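Long-range contacts in HTPA Reductase (Selaginella moellendorffii, PDB 5U5I), which probably catalyses the NAD(P)H-dependent reduction of (2S,4S)-4-hydroxy-2,3,4,5-tetrahydrodipicolinate to (S)-2,3,4,5-tetrahydrodipicolinate, a step of lysine biosynthesis: residues V31-T36 with E61-E66; A4-N9 with I75-T80; A83-N88 with F99-T104; T120-A125 with K263-M268. All coordinates share one frame; numbering follows the deposited sequence. Where two conformers were deposited one is given.

Contact 1: residues V31-T36 with E61-E66. With NAD (nicotinamide-adenine-dinucleotide), chain E.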
# COMPACT_ATOMS: atom_id res chain seq x y z
N VAL B 31 22.72 27.53 11.82
CA VAL B 31 22.92 28.52 12.88
C VAL B 31 23.97 27.93 13.84
O VAL B 31 23.80 26.81 14.30
CB VAL B 31 21.60 28.80 13.62
CG1 VAL B 31 21.82 29.74 14.82
CG2 VAL B 31 20.56 29.39 12.65
N PRO B 32 25.06 28.67 14.13
CA PRO B 32 26.12 28.13 14.98
C PRO B 32 25.81 28.12 16.50
O PRO B 32 26.73 28.27 17.30
CB PRO B 32 27.33 29.03 14.65
CG PRO B 32 26.74 30.33 14.25
CD PRO B 32 25.43 29.99 13.58
N LEU B 33 24.55 27.90 16.86
CA LEU B 33 24.09 27.79 18.24
C LEU B 33 23.08 26.65 18.31
O LEU B 33 22.27 26.49 17.40
CB LEU B 33 23.42 29.08 18.71
CG LEU B 33 24.35 30.23 19.05
CD1 LEU B 33 23.64 31.56 18.91
CD2 LEU B 33 24.90 30.07 20.46
N SER B 34 23.15 25.89 19.40
CA SER B 34 22.24 24.77 19.65
C SER B 34 21.96 24.61 21.14
O SER B 34 22.75 25.05 22.01
CB SER B 34 22.84 23.49 19.10
OG SER B 34 21.93 22.41 19.14
N LEU B 35 20.84 23.96 21.42
CA LEU B 35 20.40 23.69 22.78
C LEU B 35 20.44 22.18 23.03
O LEU B 35 19.97 21.41 22.20
CB LEU B 35 18.98 24.21 23.00
CG LEU B 35 18.84 25.74 22.96
CD1 LEU B 35 17.37 26.14 22.93
CD2 LEU B 35 19.59 26.40 24.12
N THR B 36 21.03 21.80 24.17
CA THR B 36 21.12 20.41 24.60
C THR B 36 20.33 20.23 25.89
O THR B 36 19.93 21.21 26.51
CB THR B 36 22.60 19.96 24.75
OG1 THR B 36 22.66 18.55 24.97
CG2 THR B 36 23.34 20.70 25.94
N GLU B 61 16.36 31.17 26.80
CA GLU B 61 15.84 32.53 26.52
C GLU B 61 16.86 33.39 25.81
O GLU B 61 16.56 33.95 24.76
CB GLU B 61 15.42 33.28 27.79
CG GLU B 61 14.28 32.68 28.61
CD GLU B 61 13.01 32.44 27.82
OE1 GLU B 61 12.44 33.41 27.27
OE2 GLU B 61 12.58 31.27 27.78
N ASP B 62 18.06 33.50 26.39
CA ASP B 62 19.11 34.35 25.83
C ASP B 62 19.69 33.77 24.54
O ASP B 62 20.11 34.53 23.67
CB ASP B 62 20.26 34.57 26.83
CG ASP B 62 19.86 35.39 28.04
OD1 ASP B 62 18.86 36.15 28.00
OD2 ASP B 62 20.58 35.29 29.06
N VAL B 63 19.74 32.45 24.41
CA VAL B 63 20.30 31.83 23.21
C VAL B 63 19.39 32.12 22.00
O VAL B 63 19.86 32.57 20.95
CB VAL B 63 20.50 30.30 23.41
CG1 VAL B 63 20.87 29.61 22.10
CG2 VAL B 63 21.58 30.04 24.46
N VAL B 64 18.09 31.88 22.17
CA VAL B 64 17.10 32.17 21.14
C VAL B 64 17.01 33.66 20.80
O VAL B 64 16.81 34.00 19.63
CB VAL B 64 15.72 31.57 21.51
CG1 VAL B 64 14.61 32.06 20.58
CG2 VAL B 64 15.82 30.04 21.49
N LYS B 65 17.18 34.55 21.79
CA LYS B 65 17.31 35.98 21.51
C LYS B 65 18.50 36.25 20.58
O LYS B 65 18.36 36.95 19.59
CB LYS B 65 17.44 36.83 22.80
CG LYS B 65 16.12 37.07 23.52
CD LYS B 65 16.30 37.87 24.81
CE LYS B 65 15.06 37.80 25.69
NZ LYS B 65 15.35 38.17 27.09
N GLU B 66 19.66 35.67 20.90
CA GLU B 66 20.87 35.82 20.08
C GLU B 66 20.65 35.29 18.65
O GLU B 66 21.12 35.89 17.70
CB GLU B 66 22.08 35.12 20.73
CG GLU B 66 23.42 35.42 20.05
CD GLU B 66 24.66 34.78 20.72
OE1 GLU B 66 24.64 34.49 21.95
OE2 GLU B 66 25.66 34.58 19.98
PA NAD E . 19.17 11.09 21.60
O1A NAD E . 18.95 10.79 23.06
O2A NAD E . 20.34 10.49 20.87
O5B NAD E . 19.22 12.68 21.40
C5B NAD E . 18.24 13.50 22.03
C4B NAD E . 18.94 14.72 22.62
O4B NAD E . 17.97 15.66 23.07
C3B NAD E . 19.83 14.41 23.83
O3B NAD E . 21.18 14.74 23.49
C2B NAD E . 19.27 15.29 24.94
O2B NAD E . 20.28 15.85 25.78
C1B NAD E . 18.54 16.37 24.18
N9A NAD E . 17.48 17.11 24.89
C8A NAD E . 16.62 16.63 25.81
N7A NAD E . 15.78 17.60 26.24
C5A NAD E . 16.09 18.72 25.58
C6A NAD E . 15.60 20.11 25.56
N6A NAD E . 14.57 20.48 26.36
N1A NAD E . 16.19 20.98 24.73
C2A NAD E . 17.22 20.63 23.93
N3A NAD E . 17.73 19.38 23.90
C4A NAD E . 17.21 18.40 24.69
O3 NAD E . 17.80 10.66 20.85
PN NAD E . 17.70 10.44 19.26
O1N NAD E . 18.13 9.02 19.02
O2N NAD E . 18.39 11.56 18.54
O5D NAD E . 16.11 10.61 19.07
C5D NAD E . 15.54 11.84 19.50
C4D NAD E . 14.04 11.88 19.26
O4D NAD E . 13.79 11.80 17.85
C3D NAD E . 13.35 10.69 19.90
O3D NAD E . 12.12 11.13 20.48
C2D NAD E . 13.10 9.73 18.76
O2D NAD E . 11.96 8.90 18.96
C1D NAD E . 12.88 10.71 17.62
N1N NAD E . 13.06 10.20 16.25
C2N NAD E . 12.25 10.74 15.33
C3N NAD E . 12.31 10.38 13.99
C7N NAD E . 11.38 10.99 12.97
O7N NAD E . 11.55 10.70 11.80
N7N NAD E . 10.40 11.83 13.29
C4N NAD E . 13.27 9.44 13.61
C5N NAD E . 14.11 8.89 14.57
C6N NAD E . 13.99 9.30 15.90
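Leu35 and Val63 form the centre of this apolar contact, lying side by side and pointing opposite ways. The CD2 methyl of Leu35 lies against the valine fork, 4.0 Å from CG1 of Val63. The other methyl, CD1, makes a looser contact with CG2 of Val64, at 4.4 Å. Two residues earlier on the strand, Leu33 turns its side chain to the same helix: its CB faces CG1 of Val63, while CD1 meets Glu66 at about a right angle, 3.8 Å from OE2. The glutamate CG stands opposite its own backbone N (chi1 -170°), which carries the extended chain across the CD1 end of Leu33; its other oxygen, OE1, forms a long, weak ion pair with Arg55. No hydrogen bond joins the two segments, which meet through side chains, with the strand and helix axes 9.3 Å apart at their closest.

The cofactor lies beside the end of the strand. The carbonyl O of Leu35 sits 3.3 Å from C2A of the adenine, and C of Thr36 is 3.4 Å from N3A. Thr36 OG1 is hydrogen-bonded to Asp10 OD2, an atom that itself bonds NAD, so the threonine acts as a second-shell support.

Strand 33-36 and helix 60-70, parts of the Rossmann-type nucleotide-binding domain, run nearly antiparallel, at 157°. Ser34 points away from the helix and bonds Val8 O of strand 6-9 and Cys11 N just past it, strand 50-56 pairs with 33-36, and Met7 of strand 6-9 touches both Leu35 and Val63.

Contact 2: residues A4-N9 with I75-T80. With NAD (nicotinamide-adenine-dinucleotide), chain E.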
# COMPACT_ATOMS: atom_id res chain seq x y z
N ALA B 4 15.58 29.12 4.38
CA ALA B 4 15.83 29.67 5.70
C ALA B 4 17.05 29.03 6.36
O ALA B 4 17.34 27.86 6.10
CB ALA B 4 14.61 29.46 6.60
N PRO B 5 17.74 29.78 7.23
CA PRO B 5 18.73 29.14 8.09
C PRO B 5 18.04 28.22 9.11
O PRO B 5 16.88 28.43 9.44
CB PRO B 5 19.40 30.32 8.78
CG PRO B 5 18.35 31.36 8.83
CD PRO B 5 17.63 31.22 7.52
N VAL B 6 18.77 27.22 9.60
CA VAL B 6 18.20 26.28 10.57
C VAL B 6 19.01 26.19 11.85
O VAL B 6 20.25 26.17 11.83
CB VAL B 6 17.99 24.85 9.99
CG1 VAL B 6 16.89 24.89 8.95
CG2 VAL B 6 19.26 24.30 9.36
N MSE B 7 18.27 26.13 12.96
CA MSE B 7 18.82 25.85 14.26
C MSE B 7 18.35 24.46 14.59
O MSE B 7 17.15 24.24 14.70
CB MSE B 7 18.31 26.84 15.30
CG MSE B 7 18.80 26.50 16.70
SE MSE B 7 17.96 27.72 17.99
CE MSE B 7 19.19 27.48 19.52
N VAL B 8 19.29 23.55 14.78
CA VAL B 8 18.99 22.17 15.14
C VAL B 8 19.25 21.93 16.63
O VAL B 8 20.40 22.00 17.08
CB VAL B 8 19.83 21.21 14.28
CG1 VAL B 8 19.49 19.76 14.59
CG2 VAL B 8 19.61 21.52 12.80
N ASN B 9 18.17 21.72 17.39
CA ASN B 9 18.23 21.32 18.79
C ASN B 9 17.80 19.86 18.86
O ASN B 9 16.66 19.57 18.55
CB ASN B 9 17.29 22.18 19.62
CG ASN B 9 17.62 23.67 19.52
OD1 ASN B 9 18.78 24.04 19.33
ND2 ASN B 9 16.60 24.51 19.65
N ILE B 75 14.39 28.72 11.18
CA ILE B 75 13.45 27.65 11.43
C ILE B 75 14.15 26.74 12.42
O ILE B 75 15.31 26.37 12.20
CB ILE B 75 13.07 26.89 10.13
CG1 ILE B 75 12.22 27.79 9.24
CG2 ILE B 75 12.32 25.61 10.43
CD1 ILE B 75 11.96 27.26 7.83
N VAL B 76 13.49 26.40 13.52
CA VAL B 76 14.06 25.50 14.52
C VAL B 76 13.69 24.07 14.16
O VAL B 76 12.53 23.78 13.87
CB VAL B 76 13.53 25.81 15.94
CG1 VAL B 76 14.04 24.81 16.96
CG2 VAL B 76 13.92 27.22 16.35
N VAL B 77 14.68 23.19 14.16
CA VAL B 77 14.47 21.77 13.98
C VAL B 77 14.69 21.11 15.34
O VAL B 77 15.77 21.26 15.95
CB VAL B 77 15.41 21.20 12.92
CG1 VAL B 77 15.28 19.69 12.82
CG2 VAL B 77 15.11 21.85 11.58
N ASP B 78 13.67 20.38 15.80
CA ASP B 78 13.62 19.81 17.15
C ASP B 78 13.65 18.28 17.11
O ASP B 78 12.68 17.62 16.65
CB ASP B 78 12.35 20.31 17.86
CG ASP B 78 12.31 19.96 19.34
OD1 ASP B 78 12.31 18.77 19.73
OD2 ASP B 78 12.23 20.91 20.13
N TYR B 79 14.79 17.72 17.53
CA TYR B 79 14.95 16.31 17.81
C TYR B 79 15.58 16.21 19.19
O TYR B 79 16.81 16.17 19.34
CB TYR B 79 15.82 15.62 16.76
CG TYR B 79 15.11 15.35 15.45
CD1 TYR B 79 14.31 14.22 15.28
CD2 TYR B 79 15.25 16.21 14.36
CE1 TYR B 79 13.68 13.95 14.08
CE2 TYR B 79 14.60 15.95 13.15
CZ TYR B 79 13.81 14.82 13.02
OH TYR B 79 13.16 14.55 11.81
N THR B 80 14.70 16.18 20.20
CA THR B 80 15.11 16.19 21.59
C THR B 80 14.60 14.91 22.25
O THR B 80 14.99 13.82 21.83
CB THR B 80 14.67 17.51 22.28
OG1 THR B 80 13.26 17.73 22.08
CG2 THR B 80 15.41 18.68 21.71
PA NAD E . 19.17 11.09 21.60
O1A NAD E . 18.95 10.79 23.06
O2A NAD E . 20.34 10.49 20.87
O5B NAD E . 19.22 12.68 21.40
C5B NAD E . 18.24 13.50 22.03
C4B NAD E . 18.94 14.72 22.62
O4B NAD E . 17.97 15.66 23.07
C3B NAD E . 19.83 14.41 23.83
O3B NAD E . 21.18 14.74 23.49
C2B NAD E . 19.27 15.29 24.94
O2B NAD E . 20.28 15.85 25.78
C1B NAD E . 18.54 16.37 24.18
N9A NAD E . 17.48 17.11 24.89
C8A NAD E . 16.62 16.63 25.81
N7A NAD E . 15.78 17.60 26.24
C5A NAD E . 16.09 18.72 25.58
C6A NAD E . 15.60 20.11 25.56
N6A NAD E . 14.57 20.48 26.36
N1A NAD E . 16.19 20.98 24.73
C2A NAD E . 17.22 20.63 23.93
N3A NAD E . 17.73 19.38 23.90
C4A NAD E . 17.21 18.40 24.69
O3 NAD E . 17.80 10.66 20.85
PN NAD E . 17.70 10.44 19.26
O1N NAD E . 18.13 9.02 19.02
O2N NAD E . 18.39 11.56 18.54
O5D NAD E . 16.11 10.61 19.07
C5D NAD E . 15.54 11.84 19.50
C4D NAD E . 14.04 11.88 19.26
O4D NAD E . 13.79 11.80 17.85
C3D NAD E . 13.35 10.69 19.90
O3D NAD E . 12.12 11.13 20.48
C2D NAD E . 13.10 9.73 18.76
O2D NAD E . 11.96 8.90 18.96
C1D NAD E . 12.88 10.71 17.62
N1N NAD E . 13.06 10.20 16.25
C2N NAD E . 12.25 10.74 15.33
C3N NAD E . 12.31 10.38 13.99
C7N NAD E . 11.38 10.99 12.97
O7N NAD E . 11.55 10.70 11.80
N7N NAD E . 10.40 11.83 13.29
C4N NAD E . 13.27 9.44 13.61
C5N NAD E . 14.11 8.89 14.57
C6N NAD E . 13.99 9.30 15.90
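Residues 5-9 and 75-79 exchange backbone hydrogen bonds in alternation, from Pro5 O, which receives Ile75 N at 3.1 Å, to Asn9 O, which receives Tyr79 N. Met7 uses both its groups: its N reaches Ile75 O, and its O takes Val77 N at 2.7 Å (N-H...O 171°). Val77 O accepts Asn9 N at 2.8 Å, almost in line with the carbonyl. This parallel pairing is central to the NAD-binding Rossmann fold, with Val6, Val8, Ile75 and Val77 facing helices 14-25 and 240-259, and Met7 (selenomethionine), Asn9, Val76 and Asp78 on the other face. Asn9, its CG anti to the carbonyl carbon (chi1 -59°), lays ND2 3.7 Å from the CG1 methyl of Val76 while OD1 accepts Leu35 N. Buried Asp78 has four partners: OD1 takes Thr80 OG1 at 2.7 Å and Thr103 OG1, OD2 meets Tyr92 OH and Asn88 ND2. The first of these bonds probably steadies Thr80, whose CG2 lies 3.3 Å from N3A of the adenine. Tyr79, bonded through OH to Thr246, offers its ring edge to the nicotinamide ribose, CD1 to O4D 3.6 Å. A leucine here would probably leave Thr246 without this hydroxyl and open a gap beside the nicotinamide.

Contact 3: residues A83-N88 with F99-T104. With NAD (nicotinamide-adenine-dinucleotide), chain E.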
# COMPACT_ATOMS: atom_id res chain seq x y z
N ALA B 83 9.89 14.06 26.91
CA ALA B 83 9.63 14.94 28.05
C ALA B 83 9.72 16.42 27.71
O ALA B 83 9.24 17.25 28.48
CB ALA B 83 10.57 14.62 29.22
N ALA B 84 10.32 16.75 26.56
CA ALA B 84 10.49 18.14 26.11
C ALA B 84 9.50 18.60 25.03
O ALA B 84 9.43 19.80 24.74
CB ALA B 84 11.92 18.34 25.62
N VAL B 85 8.74 17.68 24.44
CA VAL B 85 7.89 17.97 23.26
C VAL B 85 6.97 19.17 23.50
O VAL B 85 7.07 20.19 22.82
CB VAL B 85 7.05 16.73 22.87
CG1 VAL B 85 5.91 17.08 21.91
CG2 VAL B 85 7.96 15.69 22.24
N ASN B 86 6.09 19.04 24.49
CA ASN B 86 5.07 20.06 24.73
C ASN B 86 5.68 21.38 25.21
O ASN B 86 5.30 22.43 24.70
CB ASN B 86 4.01 19.53 25.70
CG ASN B 86 3.19 18.38 25.09
OD1 ASN B 86 3.29 17.23 25.53
ND2 ASN B 86 2.38 18.70 24.08
N ASP B 87 6.64 21.33 26.15
CA ASP B 87 7.31 22.56 26.62
C ASP B 87 8.00 23.27 25.46
O ASP B 87 7.81 24.47 25.29
CB ASP B 87 8.31 22.27 27.74
CG ASP B 87 8.98 23.53 28.27
OD1 ASP B 87 8.40 24.23 29.11
OD2 ASP B 87 10.11 23.83 27.83
N ASN B 88 8.78 22.53 24.66
CA ASN B 88 9.49 23.13 23.52
C ASN B 88 8.54 23.74 22.49
O ASN B 88 8.76 24.86 22.02
CB ASN B 88 10.43 22.13 22.83
CG ASN B 88 11.68 21.83 23.64
OD1 ASN B 88 11.84 22.28 24.76
ND2 ASN B 88 12.56 21.04 23.05
N PHE B 99 8.91 26.05 13.28
CA PHE B 99 9.64 24.85 13.64
C PHE B 99 9.22 23.57 12.93
O PHE B 99 8.08 23.39 12.50
CB PHE B 99 9.62 24.64 15.16
CG PHE B 99 8.27 24.32 15.72
CD1 PHE B 99 7.37 25.34 15.98
CD2 PHE B 99 7.89 23.01 15.96
CE1 PHE B 99 6.10 25.05 16.47
CE2 PHE B 99 6.63 22.71 16.46
CZ PHE B 99 5.74 23.73 16.72
N VAL B 100 10.19 22.67 12.85
CA VAL B 100 10.00 21.33 12.34
C VAL B 100 10.32 20.42 13.50
O VAL B 100 11.45 20.39 13.95
CB VAL B 100 10.95 21.04 11.16
CG1 VAL B 100 10.88 19.58 10.75
CG2 VAL B 100 10.61 21.94 9.99
N MSE B 101 9.33 19.69 13.98
CA MSE B 101 9.56 18.77 15.08
C MSE B 101 9.38 17.32 14.74
O MSE B 101 8.27 16.87 14.41
CB MSE B 101 8.61 19.05 16.22
CG MSE B 101 9.19 18.20 17.34
SE MSE B 101 8.24 18.64 18.92
CE MSE B 101 8.65 20.55 19.20
N GLY B 102 10.48 16.57 14.88
CA GLY B 102 10.48 15.12 14.68
C GLY B 102 10.48 14.33 15.98
O GLY B 102 10.21 13.13 15.97
N THR B 103 10.72 14.99 17.11
CA THR B 103 10.70 14.32 18.41
C THR B 103 9.37 13.60 18.59
O THR B 103 8.31 14.17 18.30
CB THR B 103 10.88 15.33 19.56
OG1 THR B 103 12.03 16.13 19.31
CG2 THR B 103 11.07 14.64 20.87
N THR B 104 9.43 12.37 19.07
CA THR B 104 8.24 11.55 19.30
C THR B 104 7.79 11.68 20.76
O THR B 104 8.50 12.28 21.58
CB THR B 104 8.50 10.08 18.94
OG1 THR B 104 9.59 9.58 19.71
CG2 THR B 104 8.83 9.92 17.47
PA NAD E . 19.17 11.09 21.60
O1A NAD E . 18.95 10.79 23.06
O2A NAD E . 20.34 10.49 20.87
O5B NAD E . 19.22 12.68 21.40
C5B NAD E . 18.24 13.50 22.03
C4B NAD E . 18.94 14.72 22.62
O4B NAD E . 17.97 15.66 23.07
C3B NAD E . 19.83 14.41 23.83
O3B NAD E . 21.18 14.74 23.49
C2B NAD E . 19.27 15.29 24.94
O2B NAD E . 20.28 15.85 25.78
C1B NAD E . 18.54 16.37 24.18
N9A NAD E . 17.48 17.11 24.89
C8A NAD E . 16.62 16.63 25.81
N7A NAD E . 15.78 17.60 26.24
C5A NAD E . 16.09 18.72 25.58
C6A NAD E . 15.60 20.11 25.56
N6A NAD E . 14.57 20.48 26.36
N1A NAD E . 16.19 20.98 24.73
C2A NAD E . 17.22 20.63 23.93
N3A NAD E . 17.73 19.38 23.90
C4A NAD E . 17.21 18.40 24.69
O3 NAD E . 17.80 10.66 20.85
PN NAD E . 17.70 10.44 19.26
O1N NAD E . 18.13 9.02 19.02
O2N NAD E . 18.39 11.56 18.54
O5D NAD E . 16.11 10.61 19.07
C5D NAD E . 15.54 11.84 19.50
C4D NAD E . 14.04 11.88 19.26
O4D NAD E . 13.79 11.80 17.85
C3D NAD E . 13.35 10.69 19.90
O3D NAD E . 12.12 11.13 20.48
C2D NAD E . 13.10 9.73 18.76
O2D NAD E . 11.96 8.90 18.96
C1D NAD E . 12.88 10.71 17.62
N1N NAD E . 13.06 10.20 16.25
C2N NAD E . 12.25 10.74 15.33
C3N NAD E . 12.31 10.38 13.99
C7N NAD E . 11.38 10.99 12.97
O7N NAD E . 11.55 10.70 11.80
N7N NAD E . 10.40 11.83 13.29
C4N NAD E . 13.27 9.44 13.61
C5N NAD E . 14.11 8.89 14.57
C6N NAD E . 13.99 9.30 15.90
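Val85 carries the apolar part of the contact, each methyl with its own partner. CG1 lies opposite the backbone N (chi1 165°) and meets SE of Met101, a selenomethionine, at 4.1 Å. CG2 lies alongside Thr103, whose side chain points the opposite way, 3.6 Å from that residue's CG2, and also comes 3.5 Å from the carbonyl O of Thr104. The Met101 chain bends at its last torsion, bringing CE to the first turn of the helix, near Val85 O and Asn88 CB. No hydrogen bond crosses between the segments.

The polar bonds go to NAD instead. Gly102 O accepts the carboxamide N7N at 3.0 Å with a fairly straight angle of 162°. Thr104 grips the nicotinamide ribose twice, its N donating to O3D at 3.3 Å and its OG1 bonded to O2D at 2.6 Å. At the adenine end Ala84 CB packs 3.5 Å from N6A, and Asn88 OD1 is 3.6 Å from the same N6A, while the Asn88 amide nitrogen is held by Asp78.

The contact belongs to the beta-alpha-beta unit of strand 75-78, helix 85-94 and strand 99-101. It ties the first turn of the helix to the end of strand 99-101 and the loop that follows, with Leu111 of helix 108-118 packing on Val85 and strands 75-78 and 122-124 flanking strand 99-101.

Contact 4: residues T120-A125 with K263-M268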
# COMPACT_ATOMS: atom_id res chain seq x y z
N THR B 120 1.52 29.42 14.23
CA THR B 120 2.95 29.26 13.99
C THR B 120 3.20 28.33 12.79
O THR B 120 2.68 27.22 12.76
CB THR B 120 3.66 28.63 15.21
OG1 THR B 120 3.38 29.39 16.39
CG2 THR B 120 5.15 28.58 14.98
N TYR B 121 4.01 28.79 11.84
CA TYR B 121 4.42 27.95 10.71
C TYR B 121 5.16 26.75 11.28
O TYR B 121 6.12 26.91 12.05
CB TYR B 121 5.27 28.73 9.69
CG TYR B 121 4.46 29.68 8.80
CD1 TYR B 121 3.84 29.22 7.63
CD2 TYR B 121 4.31 31.04 9.13
CE1 TYR B 121 3.11 30.08 6.83
CE2 TYR B 121 3.57 31.91 8.33
CZ TYR B 121 2.97 31.43 7.18
OH TYR B 121 2.23 32.29 6.40
N SER B 122 4.66 25.55 10.97
CA SER B 122 5.20 24.34 11.56
C SER B 122 4.94 23.05 10.78
O SER B 122 3.93 22.93 10.07
CB SER B 122 4.68 24.16 12.99
OG SER B 122 3.27 24.12 13.03
N ILE B 123 5.87 22.11 10.93
CA ILE B 123 5.73 20.76 10.45
C ILE B 123 5.97 19.85 11.64
O ILE B 123 7.05 19.87 12.24
CB ILE B 123 6.74 20.43 9.34
CG1 ILE B 123 6.36 21.17 8.08
CG2 ILE B 123 6.76 18.92 9.07
CD1 ILE B 123 7.44 21.16 7.02
N ILE B 124 4.96 19.06 11.96
CA ILE B 124 5.03 18.15 13.09
C ILE B 124 4.74 16.76 12.56
O ILE B 124 3.68 16.50 11.99
CB ILE B 124 4.05 18.57 14.21
CG1 ILE B 124 4.42 19.98 14.71
CG2 ILE B 124 4.12 17.58 15.36
CD1 ILE B 124 3.44 20.62 15.67
N ALA B 125 5.72 15.87 12.68
CA ALA B 125 5.57 14.51 12.23
C ALA B 125 6.44 13.57 13.05
O ALA B 125 7.63 13.80 13.14
CB ALA B 125 5.95 14.44 10.78
N LYS B 263 -2.37 28.63 5.51
CA LYS B 263 -2.13 27.39 6.24
C LYS B 263 -0.76 27.43 6.94
O LYS B 263 0.25 27.78 6.32
CB LYS B 263 -2.23 26.18 5.32
CG LYS B 263 -2.20 24.85 6.05
CD LYS B 263 -2.54 23.69 5.13
CE LYS B 263 -2.47 22.38 5.90
NZ LYS B 263 -2.34 21.21 5.00
N ARG B 264 -0.76 27.08 8.22
CA ARG B 264 0.41 27.21 9.09
C ARG B 264 0.97 25.88 9.59
O ARG B 264 2.19 25.70 9.65
CB ARG B 264 0.05 28.08 10.30
CG ARG B 264 -0.53 29.44 9.96
CD ARG B 264 0.43 30.28 9.14
NE ARG B 264 -0.16 31.53 8.66
CZ ARG B 264 -0.13 32.70 9.28
NH1 ARG B 264 0.45 32.85 10.47
NH2 ARG B 264 -0.71 33.75 8.71
N LEU B 265 0.08 24.96 9.98
CA LEU B 265 0.48 23.65 10.47
C LEU B 265 0.43 22.62 9.33
O LEU B 265 -0.62 22.39 8.72
CB LEU B 265 -0.41 23.20 11.63
CG LEU B 265 -0.16 21.79 12.17
CD1 LEU B 265 1.27 21.63 12.68
CD2 LEU B 265 -1.16 21.49 13.28
N TYR B 266 1.59 22.01 9.07
CA TYR B 266 1.74 20.99 8.05
C TYR B 266 2.26 19.68 8.66
O TYR B 266 2.76 19.65 9.80
CB TYR B 266 2.70 21.48 6.97
CG TYR B 266 2.24 22.70 6.20
CD1 TYR B 266 2.49 23.98 6.69
CD2 TYR B 266 1.59 22.58 4.98
CE1 TYR B 266 2.08 25.11 5.99
CE2 TYR B 266 1.18 23.71 4.27
CZ TYR B 266 1.43 24.97 4.78
OH TYR B 266 1.04 26.10 4.11
N ASN B 267 2.11 18.59 7.90
CA ASN B 267 2.73 17.31 8.23
C ASN B 267 3.52 16.79 6.99
O ASN B 267 3.62 17.52 6.01
CB ASN B 267 1.69 16.31 8.75
CG ASN B 267 0.62 15.98 7.73
OD1 ASN B 267 0.84 16.08 6.52
ND2 ASN B 267 -0.55 15.57 8.21
N MSE B 268 4.07 15.58 7.05
CA MSE B 268 4.87 15.02 5.93
C MSE B 268 4.07 14.63 4.71
O MSE B 268 4.65 14.51 3.63
CB MSE B 268 5.67 13.80 6.36
CG MSE B 268 6.72 14.17 7.40
SE MSE B 268 8.08 15.46 6.75
CE MSE B 268 8.50 14.51 5.06
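At one edge of the parallel Rossmann sheet, strand 122-124 pairs with strand 265-266, a late return of the chain from the C-terminal family region, and Tyr121 meets Arg264 where the pairing starts. Three backbone bonds join the strands: Ser122 N to Arg264 O, Tyr266 N to Ser122 O at 2.7 Å, and Ile124 N to Tyr266 O at 3.1 Å.

Arg264 folds at chi2 (-60°), which lays CD over one face of the Tyr121 ring, 3.5 Å from the centroid, a CH-pi contact. Ring and guanidinium planes are only 4° apart, and the tyrosine OH sits over the guanidinium, 3.4 Å from NE without a hydrogen bond to it; the OH bonds Ser261 O weakly. On one face of the sheet Leu265 CD1 packs 3.8 Å from Ile124 CD1; on the other Ile123 CG1 lies 3.8 Å from Tyr266 CB. Beyond the strands, CB of Ala125, a residue that touches NAD, meets CG of Met268 (selenomethionine) closely, at 3.5 Å.

A serine in place of Tyr121 would probably uncover the arginine CD and guanidinium face and lose the weak hydroxyl bond to Ser261.

Arg264 gives NE to Ser261 O and NH1 to Gly119 O, so both nitrogens are held by loop carbonyls; these would probably stabilise the charge, while the ring face packs on the aliphatic CD.

Contacts 2, 3 and 4 share one parallel sheet, in the order 6-9, 75-78, 99-101, 122-124, 265-266, and their centres lie 11 to 14 Å apart. Contacts 2 and 3 touch, as do 3 and 4, but not 2 and 4. Contact 1 lies beside strand 6-9, about 10 Å from contact 2 and 22 Å from contact 4 between centres; in sequence it falls between the two halves of contact 2. Contact 3 follows, and contact 4 brings residues 263-268 back from the C-terminal part of the chain. Contacts 1 to 3 and Ala125 of contact 4 touch NAD, which lies across the C-terminal ends of the parallel strands, the usual Rossmann site.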